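Local coordinates for CRISPR-associated endonuclease Cas1 (Thermotoga maritima, PDB 4XTK), which probably acts as a metal-dependent double-stranded DNA endonuclease in CRISPR adaptive immunity, working as a homodimer that also assembles with a Cas2 dimer, at residues G75-V78 against G79-Y82; I93-Q96 against A97-Y100; V114-S117 against F118-V122; V243-L246 against F247-V251; L268-D272 against E273-L277. One frame throughout, in Å; residues are numbered along the deposited sequence.

Contact 1 of 5, residues G75-V78 against G79-Y82; sequences GYYV and GTFY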
loop_
_atom_site.group_PDB
_atom_site.type_symbol
_atom_site.label_atom_id
_atom_site.label_comp_id
_atom_site.label_asym_id
_atom_site.label_seq_id
_atom_site.Cartn_x
_atom_site.Cartn_y
_atom_site.Cartn_z
ATOM N N GLY E 75 -4.644 -4.508 -15.821
ATOM C CA GLY E 75 -4.598 -5.282 -14.595
ATOM C C GLY E 75 -3.583 -4.731 -13.617
ATOM O O GLY E 75 -3.165 -5.414 -12.683
ATOM N N TYR E 76 -3.177 -3.487 -13.841
ATOM C CA TYR E 76 -2.254 -2.829 -12.939
ATOM C C TYR E 76 -3.026 -2.217 -11.786
ATOM O O TYR E 76 -4.119 -1.677 -11.968
ATOM C CB TYR E 76 -1.434 -1.761 -13.666
ATOM C CG TYR E 76 -0.220 -1.326 -12.881
ATOM C CD1 TYR E 76 0.824 -2.214 -12.637
ATOM C CD2 TYR E 76 -0.112 -0.035 -12.385
ATOM C CE1 TYR E 76 1.940 -1.830 -11.918
ATOM C CE2 TYR E 76 1.002 0.360 -11.666
ATOM C CZ TYR E 76 2.024 -0.541 -11.432
ATOM O OH TYR E 76 3.134 -0.150 -10.714
ATOM N N TYR E 77 -2.432 -2.293 -10.602
ATOM C CA TYR E 77 -3.088 -1.921 -9.364
ATOM C C TYR E 77 -3.115 -0.407 -9.204
ATOM O O TYR E 77 -2.071 0.242 -9.224
ATOM C CB TYR E 77 -2.359 -2.602 -8.207
ATOM C CG TYR E 77 -2.739 -2.127 -6.837
ATOM C CD1 TYR E 77 -3.994 -2.403 -6.302
ATOM C CD2 TYR E 77 -1.833 -1.425 -6.059
ATOM C CE1 TYR E 77 -4.343 -1.968 -5.040
ATOM C CE2 TYR E 77 -2.169 -0.989 -4.797
ATOM C CZ TYR E 77 -3.420 -1.262 -4.289
ATOM O OH TYR E 77 -3.739 -0.822 -3.024
ATOM N N VAL E 78 -4.317 0.164 -9.150
ATOM C CA VAL E 78 -4.459 1.603 -8.939
ATOM C C VAL E 78 -4.532 2.006 -7.462
ATOM O O VAL E 78 -4.061 3.079 -7.083
ATOM C CB VAL E 78 -5.680 2.168 -9.710
ATOM C CG1 VAL E 78 -5.617 1.722 -11.158
ATOM C CG2 VAL E 78 -6.979 1.739 -9.087
ATOM N N GLY E 79 -5.139 1.159 -6.636
ATOM C CA GLY E 79 -5.369 1.491 -5.239
ATOM C C GLY E 79 -6.434 0.647 -4.550
ATOM O O GLY E 79 -7.091 -0.185 -5.172
ATOM N N THR E 80 -6.604 0.871 -3.253
ATOM C CA THR E 80 -7.505 0.062 -2.440
ATOM C C THR E 80 -8.378 0.935 -1.554
ATOM O O THR E 80 -7.916 1.947 -1.026
ATOM C CB THR E 80 -6.714 -0.929 -1.547
ATOM O OG1 THR E 80 -6.034 -1.890 -2.366
ATOM C CG2 THR E 80 -7.629 -1.659 -0.564
ATOM N N PHE E 81 -9.640 0.547 -1.393
ATOM C CA PHE E 81 -10.468 1.147 -0.356
ATOM C C PHE E 81 -10.326 0.317 0.914
ATOM O O PHE E 81 -10.777 -0.828 0.979
ATOM C CB PHE E 81 -11.935 1.222 -0.782
ATOM C CG PHE E 81 -12.872 1.553 0.345
ATOM C CD1 PHE E 81 -13.043 2.864 0.760
ATOM C CD2 PHE E 81 -13.568 0.548 1.005
ATOM C CE1 PHE E 81 -13.895 3.167 1.809
ATOM C CE2 PHE E 81 -14.417 0.842 2.053
ATOM C CZ PHE E 81 -14.583 2.153 2.455
ATOM N N TYR E 82 -9.683 0.894 1.919
ATOM C CA TYR E 82 -9.522 0.215 3.196
ATOM C C TYR E 82 -10.564 0.720 4.180
ATOM O O TYR E 82 -10.636 1.921 4.444
ATOM C CB TYR E 82 -8.120 0.436 3.774
ATOM C CG TYR E 82 -6.996 -0.276 3.051
ATOM C CD1 TYR E 82 -6.712 -1.615 3.304
ATOM C CD2 TYR E 82 -6.197 0.402 2.137
ATOM C CE1 TYR E 82 -5.673 -2.262 2.650
ATOM C CE2 TYR E 82 -5.152 -0.233 1.489
ATOM C CZ TYR E 82 -4.897 -1.564 1.742
ATOM O OH TYR E 82 -3.859 -2.188 1.085
#
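Tyr77 reaches forward along its own strand to Thr80, and the two side-chain oxygens, Tyr77 OH and Thr80 OG1, share a hydrogen bond of 2.6 Å. With CG anti to the backbone N (chi1 169°), the Tyr77 ring lies along the chain, Gly79 comes under one of its faces, and Thr80 OG1 meets its edge in the ring plane. Gly79 N sits 3.6 Å from the plane of that ring, offset toward the rim. A residue without CB suits this place, because at these backbone angles a CB would press on the carbonyl oxygen of Val78. The hairpin of strands 68-71 and 77-83 is irregular here: Val78 has helix-like angles, and both Val78 and Gly79 pair with Phe70, consistent with a classic beta bulge. From Gly79 to Tyr82 the strand also forms an antiparallel ladder with the second subunit, so the sheet runs on across the dimer interface. Thr80 is the tight point of this buried half. Its OG1 is also hydrogen-bonded to His69 ND1, and its CG2 is centred 3.4 Å over the Tyr82 ring, the methyl-and-hydroxyl branching of threonine serving both neighbours. The looser side is that of Tyr76, which is partly exposed, makes no contact with residues 79-82 and turns instead to Leu205 and Tyr209.

Contact 2 of 5, residues I93-Q96 against A97-Y100; sequences ILKQ and AEHY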
loop_
_atom_site.group_PDB
_atom_site.type_symbol
_atom_site.label_atom_id
_atom_site.label_comp_id
_atom_site.label_asym_id
_atom_site.label_seq_id
_atom_site.Cartn_x
_atom_site.Cartn_y
_atom_site.Cartn_z
ATOM N N ILE E 93 4.446 -8.669 4.702
ATOM C CA ILE E 93 5.595 -7.780 4.813
ATOM C C ILE E 93 6.526 -8.126 5.996
ATOM O O ILE E 93 7.749 -8.137 5.843
ATOM C CB ILE E 93 5.132 -6.292 4.901
ATOM C CG1 ILE E 93 6.330 -5.348 4.838
ATOM C CG2 ILE E 93 4.276 -6.025 6.132
ATOM C CD1 ILE E 93 7.063 -5.406 3.531
ATOM N N LEU E 94 5.957 -8.458 7.152
ATOM C CA LEU E 94 6.764 -8.785 8.321
ATOM C C LEU E 94 7.470 -10.120 8.141
ATOM O O LEU E 94 8.625 -10.278 8.550
ATOM C CB LEU E 94 5.904 -8.813 9.589
ATOM C CG LEU E 94 5.228 -7.484 9.938
ATOM C CD1 LEU E 94 4.482 -7.581 11.254
ATOM C CD2 LEU E 94 6.224 -6.331 9.960
ATOM N N LYS E 95 6.778 -11.084 7.543
ATOM C CA LYS E 95 7.383 -12.389 7.322
ATOM C C LYS E 95 8.534 -12.234 6.347
ATOM O O LYS E 95 9.579 -12.866 6.510
ATOM C CB LYS E 95 6.363 -13.397 6.794
ATOM C CG LYS E 95 5.185 -13.661 7.720
ATOM C CD LYS E 95 5.617 -14.220 9.058
ATOM C CE LYS E 95 6.039 -15.670 8.931
ATOM N NZ LYS E 95 6.331 -16.279 10.254
ATOM N N GLN E 96 8.336 -11.371 5.351
ATOM C CA GLN E 96 9.337 -11.101 4.325
ATOM C C GLN E 96 10.615 -10.489 4.895
ATOM O O GLN E 96 11.715 -10.913 4.546
ATOM C CB GLN E 96 8.761 -10.177 3.242
ATOM C CG GLN E 96 7.844 -10.887 2.249
ATOM C CD GLN E 96 7.291 -9.969 1.182
ATOM O OE1 GLN E 96 6.124 -9.579 1.227
ATOM N NE2 GLN E 96 8.122 -9.628 0.203
ATOM N N ALA E 97 10.470 -9.481 5.755
ATOM C CA ALA E 97 11.626 -8.849 6.385
ATOM C C ALA E 97 12.345 -9.884 7.219
ATOM O O ALA E 97 13.585 -10.004 7.183
ATOM C CB ALA E 97 11.210 -7.679 7.234
ATOM N N GLU E 98 11.551 -10.655 7.952
ATOM C CA GLU E 98 12.102 -11.744 8.730
ATOM C C GLU E 98 12.852 -12.752 7.829
ATOM O O GLU E 98 13.922 -13.205 8.228
ATOM C CB GLU E 98 11.009 -12.441 9.534
ATOM C CG GLU E 98 11.412 -13.779 10.141
ATOM C CD GLU E 98 10.216 -14.607 10.578
ATOM O OE1 GLU E 98 9.184 -14.016 10.960
ATOM O OE2 GLU E 98 10.305 -15.853 10.513
ATOM N N HIS E 99 12.400 -13.098 6.616
ATOM C CA HIS E 99 13.280 -14.051 5.944
ATOM C C HIS E 99 14.404 -13.326 5.201
ATOM O O HIS E 99 15.311 -13.975 4.682
ATOM C CB HIS E 99 12.593 -15.016 4.969
ATOM C CG HIS E 99 11.470 -15.792 5.565
ATOM N ND1 HIS E 99 11.373 -16.044 6.919
ATOM C CD2 HIS E 99 10.616 -16.677 4.978
ATOM C CE1 HIS E 99 10.348 -16.836 7.142
ATOM N NE2 HIS E 99 9.880 -17.249 5.971
ATOM N N TYR E 100 14.355 -12.001 5.138
ATOM C CA TYR E 100 15.473 -11.300 4.543
ATOM C C TYR E 100 16.668 -11.108 5.501
ATOM O O TYR E 100 17.812 -11.342 5.114
ATOM C CB TYR E 100 15.026 -9.948 4.012
ATOM C CG TYR E 100 16.107 -9.248 3.224
ATOM C CD1 TYR E 100 16.304 -9.530 1.877
ATOM C CD2 TYR E 100 16.950 -8.319 3.831
ATOM C CE1 TYR E 100 17.293 -8.903 1.157
ATOM C CE2 TYR E 100 17.948 -7.683 3.109
ATOM C CZ TYR E 100 18.111 -7.980 1.774
ATOM O OH TYR E 100 19.097 -7.353 1.051
#
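Ile93 O accepts from Ala97 N at 3.0 Å, the first of four successive i to i+4 bonds whose N-H...O angles fall from above 160° at Ala97 and Glu98 to 139° at His99 and 131° at Tyr100, near the end of helix 93-101. On one flank Lys95 and Glu98 lie side by side, pointing the same way. Bends at chi2 and chi3 curl the lysine chain so that its tip stands out beside the Glu98 carboxylate, and Lys95 NZ and Glu98 OE1 form a long salt bridge of 3.7 Å. Next to them His99 sets a ring face against the backbone: Lys95 O lies 3.5 Å above the ring plane, toward the rim, and His99 NE2 reaches Leu316 O in a weak hydrogen bond. Gln96 leads away into the protein, with CG anti to its carbonyl carbon and an extended chain that delivers OE1 to Asp214 N. Ile93 packs on Ile93 of the second subunit and Ala97 on Ala97 of that subunit, where a small alanine suits the close approach of two helices. Tyr100 OH bonds Thr223 N, its side chain about 8 Å from that of His221, a probable manganese ligand. Since Glu98 OE2 also has a salt bridge to Lys105, the carboxylate is shared between two lysines, and the long Lys95 pair probably adds only modestly to helix stability.

Contact 3 of 5, residues V114-S117 against F118-V122; sequences VSRS and FQNMV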
loop_
_atom_site.group_PDB
_atom_site.type_symbol
_atom_site.label_atom_id
_atom_site.label_comp_id
_atom_site.label_asym_id
_atom_site.label_seq_id
_atom_site.Cartn_x
_atom_site.Cartn_y
_atom_site.Cartn_z
ATOM N N VAL E 114 17.498 -19.276 -8.018
ATOM C CA VAL E 114 18.611 -19.646 -8.874
ATOM C C VAL E 114 18.437 -21.052 -9.435
ATOM O O VAL E 114 18.633 -21.280 -10.627
ATOM C CB VAL E 114 19.947 -19.551 -8.105
ATOM C CG1 VAL E 114 21.087 -20.150 -8.921
ATOM C CG2 VAL E 114 20.237 -18.104 -7.747
ATOM N N SER E 115 18.058 -21.985 -8.568
ATOM C CA SER E 115 17.870 -23.379 -8.959
ATOM C C SER E 115 16.870 -23.506 -10.109
ATOM O O SER E 115 17.133 -24.186 -11.103
ATOM C CB SER E 115 17.401 -24.206 -7.758
ATOM O OG SER E 115 17.266 -25.573 -8.093
ATOM N N ARG E 116 15.731 -22.835 -9.975
ATOM C CA ARG E 116 14.683 -22.908 -10.984
ATOM C C ARG E 116 15.081 -22.151 -12.248
ATOM O O ARG E 116 14.845 -22.627 -13.359
ATOM C CB ARG E 116 13.365 -22.371 -10.421
ATOM C CG ARG E 116 12.791 -23.202 -9.268
ATOM C CD ARG E 116 11.818 -24.270 -9.769
ATOM N NE ARG E 116 10.762 -23.694 -10.601
ATOM C CZ ARG E 116 10.621 -23.928 -11.904
ATOM N NH1 ARG E 116 11.465 -24.740 -12.529
ATOM N NH2 ARG E 116 9.636 -23.353 -12.581
ATOM N N SER E 117 15.690 -20.979 -12.076
ATOM C CA SER E 117 16.209 -20.207 -13.205
ATOM C C SER E 117 17.154 -21.036 -14.073
ATOM O O SER E 117 17.095 -20.981 -15.303
ATOM C CB SER E 117 16.938 -18.953 -12.716
ATOM O OG SER E 117 16.023 -17.952 -12.313
ATOM N N PHE E 118 18.024 -21.799 -13.423
ATOM C CA PHE E 118 18.990 -22.615 -14.142
ATOM C C PHE E 118 18.299 -23.735 -14.899
ATOM O O PHE E 118 18.639 -24.019 -16.044
ATOM C CB PHE E 118 20.039 -23.203 -13.187
ATOM C CG PHE E 118 21.084 -22.217 -12.743
ATOM C CD1 PHE E 118 20.984 -20.879 -13.073
ATOM C CD2 PHE E 118 22.175 -22.633 -12.008
ATOM C CE1 PHE E 118 21.944 -19.971 -12.664
ATOM C CE2 PHE E 118 23.136 -21.729 -11.600
ATOM C CZ PHE E 118 23.019 -20.398 -11.931
ATOM N N GLN E 119 17.326 -24.378 -14.264
ATOM C CA GLN E 119 16.684 -25.515 -14.903
ATOM C C GLN E 119 15.825 -25.049 -16.075
ATOM O O GLN E 119 15.729 -25.737 -17.090
ATOM C CB GLN E 119 15.851 -26.315 -13.904
ATOM C CG GLN E 119 15.423 -27.669 -14.453
ATOM C CD GLN E 119 16.600 -28.474 -15.002
ATOM O OE1 GLN E 119 17.646 -28.593 -14.360
ATOM N NE2 GLN E 119 16.434 -29.015 -16.205
ATOM N N ASN E 120 15.226 -23.872 -15.943
ATOM C CA ASN E 120 14.477 -23.285 -17.040
ATOM C C ASN E 120 15.388 -22.941 -18.208
ATOM O O ASN E 120 15.030 -23.158 -19.367
ATOM C CB ASN E 120 13.724 -22.044 -16.578
ATOM C CG ASN E 120 12.563 -22.378 -15.670
ATOM O OD1 ASN E 120 12.234 -23.552 -15.467
ATOM N ND2 ASN E 120 11.924 -21.349 -15.129
ATOM N N MET E 121 16.566 -22.405 -17.895
ATOM C CA MET E 121 17.580 -22.135 -18.908
ATOM C C MET E 121 17.954 -23.416 -19.653
ATOM O O MET E 121 17.979 -23.443 -20.885
ATOM C CB MET E 121 18.832 -21.509 -18.282
ATOM C CG MET E 121 18.736 -20.012 -18.014
ATOM S SD MET E 121 20.311 -19.280 -17.498
ATOM C CE MET E 121 20.073 -19.043 -15.746
ATOM N N VAL E 122 18.239 -24.473 -18.902
ATOM C CA VAL E 122 18.648 -25.741 -19.495
ATOM C C VAL E 122 17.544 -26.347 -20.352
ATOM O O VAL E 122 17.802 -26.835 -21.456
ATOM C CB VAL E 122 19.067 -26.754 -18.413
ATOM C CG1 VAL E 122 19.130 -28.158 -18.980
ATOM C CG2 VAL E 122 20.399 -26.356 -17.813
#
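Val114 CG1 sits over a face of the Phe118 ring, 3.7 Å from its centroid and 17° off the ring normal, a CH-pi contact between residues one helical turn apart. The branched valine supplies the methyl because CG1 stands anti to the backbone N (chi1 171°), and the two side chains lie alongside each other, pointing the same way. On another flank Arg116, bent at chi2 and chi3, curls forward over the next turn. Its NH1 gives a weak hydrogen bond of 3.3 Å to Asn120 OD1, with guanidinium and amide planes 80° apart. Both pairs ride on consecutive i to i+4 backbone bonds of helix 103-127, among them Phe118 N to Val114 O at 2.9 Å and Asn120 N to Arg116 O at 2.9 Å, in the helical part of Cas1. Further out, Asn120 ND2 donates to Leu237 O of helix 230-252, which probably helps fix the rotation of the amide, with OD1 left facing the arginine. Helices 136-144 and 148-166 pack on Phe118 through Ala142 and Ala158. Ser117 is small enough to lie beside Glu236 and Glu155, probable manganese ligands, while its OG is engaged with Ile113 O, one turn earlier.

Contact 4 of 5, residues V243-L246 against F247-V251; sequences VDRL and FLNLV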
loop_
_atom_site.group_PDB
_atom_site.type_symbol
_atom_site.label_atom_id
_atom_site.label_comp_id
_atom_site.label_asym_id
_atom_site.label_seq_id
_atom_site.Cartn_x
_atom_site.Cartn_y
_atom_site.Cartn_z
ATOM N N VAL E 243 10.417 -13.961 -22.650
ATOM C CA VAL E 243 11.272 -13.028 -23.381
ATOM C C VAL E 243 12.113 -13.672 -24.484
ATOM O O VAL E 243 12.113 -13.202 -25.623
ATOM C CB VAL E 243 12.230 -12.297 -22.430
ATOM C CG1 VAL E 243 13.130 -11.352 -23.209
ATOM C CG2 VAL E 243 11.447 -11.546 -21.362
ATOM N N ASP E 244 12.832 -14.739 -24.148
ATOM C CA ASP E 244 13.785 -15.334 -25.085
ATOM C C ASP E 244 13.096 -16.063 -26.241
ATOM O O ASP E 244 13.512 -15.949 -27.397
ATOM C CB ASP E 244 14.727 -16.292 -24.353
ATOM C CG ASP E 244 15.529 -15.600 -23.265
ATOM O OD1 ASP E 244 15.641 -14.354 -23.300
ATOM O OD2 ASP E 244 16.050 -16.305 -22.377
ATOM N N ARG E 245 12.050 -16.817 -25.924
ATOM C CA ARG E 245 11.250 -17.460 -26.955
ATOM C C ARG E 245 10.720 -16.419 -27.936
ATOM O O ARG E 245 10.745 -16.619 -29.150
ATOM C CB ARG E 245 10.091 -18.242 -26.333
ATOM C CG ARG E 245 9.027 -18.675 -27.334
ATOM C CD ARG E 245 8.183 -19.807 -26.776
ATOM N NE ARG E 245 8.992 -20.992 -26.489
ATOM C CZ ARG E 245 8.922 -21.693 -25.362
ATOM N NH1 ARG E 245 8.074 -21.332 -24.403
ATOM N NH2 ARG E 245 9.699 -22.757 -25.192
ATOM N N LEU E 246 10.263 -15.298 -27.392
ATOM C CA LEU E 246 9.727 -14.213 -28.196
ATOM C C LEU E 246 10.817 -13.579 -29.057
ATOM O O LEU E 246 10.593 -13.259 -30.223
ATOM C CB LEU E 246 9.084 -13.168 -27.292
ATOM C CG LEU E 246 8.102 -12.186 -27.907
ATOM C CD1 LEU E 246 6.977 -12.951 -28.576
ATOM C CD2 LEU E 246 7.571 -11.275 -26.816
ATOM N N PHE E 247 12.001 -13.411 -28.474
ATOM C CA PHE E 247 13.127 -12.796 -29.175
ATOM C C PHE E 247 13.555 -13.614 -30.386
ATOM O O PHE E 247 13.736 -13.072 -31.478
ATOM C CB PHE E 247 14.314 -12.606 -28.225
ATOM C CG PHE E 247 15.632 -12.499 -28.925
ATOM C CD1 PHE E 247 15.953 -11.370 -29.660
ATOM C CD2 PHE E 247 16.552 -13.534 -28.855
ATOM C CE1 PHE E 247 17.169 -11.277 -30.318
ATOM C CE2 PHE E 247 17.774 -13.444 -29.510
ATOM C CZ PHE E 247 18.080 -12.314 -30.240
ATOM N N LEU E 248 13.717 -14.918 -30.183
ATOM C CA LEU E 248 14.078 -15.830 -31.263
ATOM C C LEU E 248 13.006 -15.852 -32.354
ATOM O O LEU E 248 13.298 -15.664 -33.536
ATOM C CB LEU E 248 14.297 -17.247 -30.722
ATOM C CG LEU E 248 15.578 -17.547 -29.938
ATOM C CD1 LEU E 248 15.579 -18.993 -29.457
ATOM C CD2 LEU E 248 16.812 -17.256 -30.772
ATOM N N ASN E 249 11.764 -16.081 -31.946
ATOM C CA ASN E 249 10.664 -16.194 -32.892
ATOM C C ASN E 249 10.511 -14.952 -33.757
ATOM O O ASN E 249 10.317 -15.054 -34.965
ATOM C CB ASN E 249 9.355 -16.478 -32.152
ATOM C CG ASN E 249 9.294 -17.889 -31.604
ATOM O OD1 ASN E 249 10.234 -18.670 -31.764
ATOM N ND2 ASN E 249 8.191 -18.220 -30.945
ATOM N N LEU E 250 10.625 -13.781 -33.145
ATOM C CA LEU E 250 10.397 -12.542 -33.877
ATOM C C LEU E 250 11.537 -12.186 -34.846
ATOM O O LEU E 250 11.273 -11.723 -35.959
ATOM C CB LEU E 250 10.150 -11.398 -32.890
ATOM C CG LEU E 250 8.777 -11.483 -32.206
ATOM C CD1 LEU E 250 8.577 -10.354 -31.206
ATOM C CD2 LEU E 250 7.649 -11.496 -33.234
ATOM N N VAL E 251 12.793 -12.404 -34.450
ATOM C CA VAL E 251 13.912 -12.045 -35.325
ATOM C C VAL E 251 14.145 -13.078 -36.416
ATOM O O VAL E 251 14.606 -12.734 -37.501
ATOM C CB VAL E 251 15.248 -11.844 -34.551
ATOM C CG1 VAL E 251 15.092 -10.773 -33.492
ATOM C CG2 VAL E 251 15.760 -13.155 -33.955
#
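Leu246 and Leu250 form an i, i+4 leucine pair on helix 230-252, the helix that also carries Glu236, a probable manganese ligand. Their conformations differ and complement each other. Leu246 has CG anti to its backbone N (chi1 -161°) and stands out from the helix roughly level with its own CA, whereas Leu250 has CG anti to its carbonyl carbon (chi1 -72°) and leans back over the preceding turn. The side chains end up parallel in sense, with Leu246 CG 3.8 Å from Leu250 CD1 and Leu246 CD1 4.0 Å from the same methyl. Both pack on Phe278 of helix 272-287, a setting that suits aliphatic residues. Phe247 directs its ring from the helix to Ala189 and Ile193 of helix 188-208, keeping an edge near Asp244 O. Asp244 itself is buried, and its OD2 is hydrogen-bonded to Tyr162 OH, which suits a carboxylate in such surroundings. Beneath these side chains Leu248 N binds Asp244 O at 3.0 Å in an almost straight bond (174°). On the partly exposed flank, Arg245 is extended through chi2 and then bends at chi3; its aliphatic part lies alongside the amide of Asn249, with Arg245 CG 3.7 Å from Asn249 ND2.

Contact 5 of 5, residues L268-D272 against E273-L277; sequences LMLND and EGKSL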
loop_
_atom_site.group_PDB
_atom_site.type_symbol
_atom_site.label_atom_id
_atom_site.label_comp_id
_atom_site.label_asym_id
_atom_site.label_seq_id
_atom_site.Cartn_x
_atom_site.Cartn_y
_atom_site.Cartn_z
ATOM N N LEU E 268 20.111 3.828 -29.559
ATOM C CA LEU E 268 19.421 2.804 -30.341
ATOM C C LEU E 268 18.141 2.341 -29.641
ATOM O O LEU E 268 18.187 1.788 -28.545
ATOM C CB LEU E 268 20.346 1.613 -30.600
ATOM C CG LEU E 268 19.834 0.543 -31.568
ATOM C CD1 LEU E 268 19.524 1.138 -32.936
ATOM C CD2 LEU E 268 20.844 -0.578 -31.703
ATOM N N MET E 269 17.001 2.569 -30.285
ATOM C CA MET E 269 15.710 2.271 -29.677
ATOM C C MET E 269 14.747 1.595 -30.655
ATOM O O MET E 269 14.884 1.702 -31.876
ATOM C CB MET E 269 15.093 3.562 -29.105
ATOM C CG MET E 269 13.662 3.873 -29.545
ATOM S SD MET E 269 12.996 5.422 -28.889
ATOM C CE MET E 269 12.669 4.969 -27.186
ATOM N N LEU E 270 13.787 0.871 -30.093
ATOM C CA LEU E 270 12.711 0.250 -30.849
ATOM C C LEU E 270 11.652 1.300 -31.185
ATOM O O LEU E 270 11.135 1.957 -30.285
ATOM C CB LEU E 270 12.114 -0.890 -30.020
ATOM C CG LEU E 270 11.279 -2.012 -30.628
ATOM C CD1 LEU E 270 12.043 -2.720 -31.723
ATOM C CD2 LEU E 270 10.903 -2.990 -29.522
ATOM N N ASN E 271 11.328 1.479 -32.463
ATOM C CA ASN E 271 10.289 2.449 -32.820
ATOM C C ASN E 271 8.900 1.961 -32.402
ATOM O O ASN E 271 8.729 0.798 -32.026
ATOM C CB ASN E 271 10.316 2.808 -34.316
ATOM C CG ASN E 271 10.094 1.615 -35.231
ATOM O OD1 ASN E 271 9.334 0.699 -34.923
ATOM N ND2 ASN E 271 10.747 1.643 -36.388
ATOM N N ASP E 272 7.939 2.880 -32.399
ATOM C CA ASP E 272 6.577 2.602 -31.945
ATOM C C ASP E 272 5.913 1.388 -32.611
ATOM O O ASP E 272 5.245 0.608 -31.930
ATOM C CB ASP E 272 5.705 3.847 -32.142
ATOM C CG ASP E 272 6.140 5.006 -31.259
ATOM O OD1 ASP E 272 6.597 4.748 -30.126
ATOM O OD2 ASP E 272 6.017 6.173 -31.688
ATOM N N GLU E 273 6.088 1.221 -33.921
ATOM C CA GLU E 273 5.574 0.029 -34.590
ATOM C C GLU E 273 6.273 -1.226 -34.062
ATOM O O GLU E 273 5.620 -2.230 -33.761
ATOM C CB GLU E 273 5.729 0.134 -36.112
ATOM C CG GLU E 273 6.805 1.102 -36.582
ATOM C CD GLU E 273 7.057 1.026 -38.081
ATOM O OE1 GLU E 273 6.690 0.003 -38.695
ATOM O OE2 GLU E 273 7.643 1.978 -38.642
ATOM N N GLY E 274 7.596 -1.161 -33.930
ATOM C CA GLY E 274 8.363 -2.262 -33.373
ATOM C C GLY E 274 7.957 -2.577 -31.945
ATOM O O GLY E 274 7.957 -3.737 -31.522
ATOM N N LYS E 275 7.595 -1.541 -31.195
ATOM C CA LYS E 275 7.145 -1.738 -29.829
ATOM C C LYS E 275 5.775 -2.411 -29.807
ATOM O O LYS E 275 5.560 -3.367 -29.060
ATOM C CB LYS E 275 7.108 -0.404 -29.078
ATOM C CG LYS E 275 8.453 0.035 -28.510
ATOM C CD LYS E 275 8.310 1.316 -27.695
ATOM C CE LYS E 275 9.594 1.671 -26.947
ATOM N NZ LYS E 275 10.616 2.353 -27.794
ATOM N N SER E 276 4.857 -1.921 -30.636
ATOM C CA SER E 276 3.499 -2.454 -30.654
ATOM C C SER E 276 3.507 -3.926 -31.047
ATOM O O SER E 276 2.881 -4.753 -30.376
ATOM C CB SER E 276 2.603 -1.657 -31.605
ATOM O OG SER E 276 3.088 -1.712 -32.931
ATOM N N LEU E 277 4.226 -4.256 -32.116
ATOM C CA LEU E 277 4.332 -5.644 -32.548
ATOM C C LEU E 277 4.880 -6.524 -31.424
ATOM O O LEU E 277 4.388 -7.630 -31.194
ATOM C CB LEU E 277 5.217 -5.764 -33.786
ATOM C CG LEU E 277 5.267 -7.160 -34.418
ATOM C CD1 LEU E 277 5.104 -7.069 -35.927
ATOM C CD2 LEU E 277 6.557 -7.886 -34.064
#
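An N-cap opens helix 272-287, directly after the short strand 269-270, and the capping residue is Asn271. Its side-chain OD1 accepts from Gly274 N at 2.7 Å, with the donor nearly on the line of the side-chain C=O. Asparagine suits the position because its short amide, with CG held between the backbone N and the carbonyl carbon (chi1 60°), can fold back to an N-H of the first turn, while ND2 gives a weak bond to Lys259 O. Gly274, without a side chain, lets Leu270 lie against the helix backbone, Leu270 CG 3.6 Å from Gly274 C. The first backbone bonds follow, Lys275 N to Asn271 O at 2.7 Å and Ser276 N to Asp272 O at 2.9 Å. Lys275 then sends its long chain back to the strand, bent at chi4 (81°), and NZ donates in the carbonyl plane to Leu270 O at 2.6 Å. The ammonium group also meets a methyl, Met269 CE, at 3.4 Å, the two side chains crossing at about a right angle. Ser276 OG returns to Glu273 O, which accepts from Leu277 N as well. Acidic Asp272 and Glu273 in the first turn would probably interact favourably with the helix dipole. The whole is a strand-to-helix junction with the side-chain capping typical of helix N-termini.

The five contacts follow one another in series along the chain. Contact 1 lies on the strand outermost within its own chain, which extends the sheet into the second subunit; contacts 2 to 5 lie in the mainly helical remainder, contact 5 where a short strand runs into a helix. Contacts 1 and 2, centred about 23 Å apart, belong to the dimer interface. Helix 93-101 of contact 2 leads into helix 103-127 of contact 3, which packs against helix 230-252 near the probable manganese ligands. The latter carries contact 4, centred about 18 Å from contact 3. Contact 5, about 15 Å from contact 4 between centres, touches it where Leu250 CD2 meets Leu277 CD2 at 3.9 Å.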